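PDB 3HDX: SusD superfamily protein from Bacteroides thetaiotaomicron VPI-5482, which probably binds polysaccharide at the outer membrane and takes part in carbohydrate uptake. Local coordinates for residues K233-T241 with N388-L396. Sequence-based numbering, arbitrary orientation.
Sequences KYTSIADLT and NMIRTNRGL. With EDO (1,2-ethanediol), chain G.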
# COMPACT_ATOMS: atom_id res chain seq x y z
N LYS A 233 7.12 3.73 14.93
CA LYS A 233 7.24 2.70 15.96
C LYS A 233 6.48 1.46 15.56
O LYS A 233 5.72 1.46 14.58
CB LYS A 233 6.63 3.25 17.27
CG LYS A 233 7.30 4.54 17.79
CD LYS A 233 6.63 5.12 19.01
CE LYS A 233 7.34 6.37 19.51
NZ LYS A 233 6.61 6.95 20.67
N TYR A 234 6.68 0.40 16.34
CA TYR A 234 5.85 -0.78 16.27
C TYR A 234 4.57 -0.45 17.05
O TYR A 234 4.61 0.16 18.14
CB TYR A 234 6.56 -2.00 16.84
CG TYR A 234 7.76 -2.42 16.00
CD1 TYR A 234 7.61 -3.20 14.86
CD2 TYR A 234 9.06 -2.01 16.34
CE1 TYR A 234 8.69 -3.58 14.10
CE2 TYR A 234 10.16 -2.40 15.58
CZ TYR A 234 9.96 -3.20 14.46
OH TYR A 234 11.05 -3.53 13.71
N THR A 235 3.45 -0.88 16.51
CA THR A 235 2.14 -0.52 17.03
C THR A 235 1.53 -1.70 17.82
O THR A 235 1.57 -2.86 17.37
CB THR A 235 1.20 -0.07 15.87
OG1 THR A 235 1.80 1.01 15.15
CG2 THR A 235 -0.19 0.32 16.36
N SER A 236 1.01 -1.40 19.00
CA SER A 236 0.32 -2.39 19.80
C SER A 236 -1.00 -2.76 19.12
O SER A 236 -1.56 -2.01 18.28
CB SER A 236 0.01 -1.83 21.19
OG SER A 236 -0.99 -0.82 21.15
N ILE A 237 -1.53 -3.93 19.48
CA ILE A 237 -2.81 -4.36 18.88
C ILE A 237 -3.94 -3.34 19.15
O ILE A 237 -4.75 -3.08 18.25
CB ILE A 237 -3.20 -5.81 19.29
CG1 ILE A 237 -4.37 -6.30 18.42
CG2 ILE A 237 -3.49 -5.89 20.82
CD1 ILE A 237 -4.09 -6.40 16.90
N ALA A 238 -3.98 -2.78 20.36
CA ALA A 238 -5.00 -1.79 20.70
C ALA A 238 -4.86 -0.55 19.82
O ALA A 238 -5.84 -0.04 19.27
CB ALA A 238 -4.95 -1.40 22.18
N ASP A 239 -3.63 -0.06 19.68
CA ASP A 239 -3.37 1.15 18.84
C ASP A 239 -3.55 0.88 17.34
O ASP A 239 -3.89 1.80 16.59
CB ASP A 239 -1.98 1.73 19.12
CG ASP A 239 -1.88 2.43 20.49
OD1 ASP A 239 -2.93 2.77 21.11
OD2 ASP A 239 -0.73 2.68 20.95
N LEU A 240 -3.37 -0.36 16.92
CA LEU A 240 -3.57 -0.67 15.52
C LEU A 240 -5.04 -0.61 15.14
O LEU A 240 -5.37 -0.15 14.06
CB LEU A 240 -3.02 -2.06 15.20
CG LEU A 240 -3.12 -2.58 13.77
CD1 LEU A 240 -2.36 -1.67 12.78
CD2 LEU A 240 -2.61 -4.02 13.71
N THR A 241 -5.90 -1.06 16.05
CA THR A 241 -7.31 -1.28 15.76
C THR A 241 -8.28 -0.24 16.33
O THR A 241 -9.45 -0.24 15.95
CB THR A 241 -7.71 -2.69 16.29
OG1 THR A 241 -7.50 -2.77 17.72
CG2 THR A 241 -6.92 -3.77 15.59
N ASN A 388 10.36 -12.85 14.79
CA ASN A 388 10.04 -12.84 16.21
C ASN A 388 9.63 -11.48 16.76
O ASN A 388 8.81 -11.43 17.68
CB ASN A 388 11.17 -13.46 17.06
CG ASN A 388 11.19 -14.98 17.00
OD1 ASN A 388 10.15 -15.61 16.76
ND2 ASN A 388 12.36 -15.57 17.23
N MSE A 389 10.19 -10.40 16.21
CA MSE A 389 9.80 -9.06 16.64
C MSE A 389 8.30 -8.83 16.50
O MSE A 389 7.65 -8.21 17.38
CB MSE A 389 10.56 -7.97 15.89
CG MSE A 389 11.99 -7.90 16.21
SE MSE A 389 12.90 -6.54 15.20
CE MSE A 389 14.70 -7.14 15.65
N ILE A 390 7.75 -9.31 15.39
CA ILE A 390 6.32 -9.17 15.13
C ILE A 390 5.53 -10.15 16.01
O ILE A 390 4.57 -9.75 16.69
CB ILE A 390 6.01 -9.37 13.65
CG1 ILE A 390 6.94 -8.44 12.76
CG2 ILE A 390 4.47 -9.29 13.47
CD1 ILE A 390 7.10 -7.03 13.14
N ARG A 391 5.95 -11.44 16.01
CA ARG A 391 5.25 -12.47 16.80
C ARG A 391 5.08 -12.10 18.26
O ARG A 391 3.95 -12.16 18.80
CB ARG A 391 5.98 -13.78 16.71
CG ARG A 391 5.90 -14.47 15.34
CD ARG A 391 6.74 -15.74 15.36
NE ARG A 391 6.27 -16.66 16.39
CZ ARG A 391 5.31 -17.58 16.23
NH1 ARG A 391 4.67 -17.76 15.04
NH2 ARG A 391 4.96 -18.34 17.27
N THR A 392 6.18 -11.66 18.88
CA THR A 392 6.17 -11.36 20.32
C THR A 392 5.42 -10.09 20.69
O THR A 392 5.24 -9.83 21.91
CB THR A 392 7.59 -11.37 20.91
OG1 THR A 392 8.35 -10.32 20.33
CG2 THR A 392 8.28 -12.73 20.67
N ASN A 393 5.05 -9.24 19.71
CA ASN A 393 4.16 -8.10 19.98
C ASN A 393 2.69 -8.45 19.67
O ASN A 393 1.81 -7.58 19.71
CB ASN A 393 4.56 -6.86 19.22
CG ASN A 393 4.11 -5.57 19.91
OD1 ASN A 393 4.12 -5.46 21.15
ND2 ASN A 393 3.75 -4.58 19.11
N ARG A 394 2.43 -9.73 19.35
CA ARG A 394 1.10 -10.23 19.02
C ARG A 394 0.73 -11.48 19.81
O ARG A 394 -0.11 -12.29 19.38
CB ARG A 394 1.02 -10.49 17.52
CG ARG A 394 1.23 -9.25 16.64
CD ARG A 394 0.09 -8.30 16.78
NE ARG A 394 0.30 -7.12 15.96
CZ ARG A 394 0.62 -5.89 16.39
NH1 ARG A 394 0.84 -5.61 17.68
NH2 ARG A 394 0.74 -4.89 15.51
N GLY A 395 1.36 -11.62 20.98
CA GLY A 395 1.07 -12.72 21.91
C GLY A 395 1.61 -14.08 21.57
O GLY A 395 1.32 -15.05 22.29
N LEU A 396 2.45 -14.17 20.54
CA LEU A 396 2.99 -15.43 20.09
C LEU A 396 4.40 -15.63 20.63
O LEU A 396 5.19 -14.69 20.75
CB LEU A 396 3.00 -15.50 18.54
CG LEU A 396 1.64 -15.31 17.85
CD1 LEU A 396 1.79 -15.38 16.34
CD2 LEU A 396 0.61 -16.34 18.33
C1 EDO G . 2.80 -21.10 17.09
O1 EDO G . 2.27 -19.77 17.30
C2 EDO G . 2.12 -22.14 17.97
O2 EDO G . 0.71 -22.19 17.70
O HOH W 1 4.28 -1.80 20.27
O HOH W 2 0.25 -5.59 21.03
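Both terminal nitrogens of R394 converge on a single backbone oxygen, T235 O, each as a hydrogen bond of 2.9 Å (NH1 to T235 O, NH2 to T235 O). This end-on fork joins the loop leading into the short helix 237-241 to the type I beta turn R391-R394, within the helix-rich SusD fold. T235 O lies almost in the guanidinium plane; NH1 approaches it in the carbonyl plane, whereas NH2 is tilted 26° from that plane. A bend at chi2 (-68°) swings the R394 chain toward the loop, and NH1 also donates to its neighbour N393 O, 3.0 Å away, from above that carbonyl's plane. NH2 has a second partner in E423 of helix 409-423, a salt bridge that probably steadies the cation in this buried setting. I237 CA covers one guanidinium face, and L240 CD2 packs obliquely 3.9 Å from R394 NH2. Further along, the Y234 side chain crosses that of I390 at about a right angle, its CE1 3.9 Å from I390 CD1. Y234 OH lies 3.8 Å from SE of selenomethionine M389 and is hydrogen-bonded to T367 of helix 363-376. S236 N-caps the short helix, its OG accepting from D239 N. Two waters complete the seam: one donates to Y234 O and accepts from N393 ND2, while the other accepts from I237 N and donates to N393 O, at 2.9 Å from each of these two atoms.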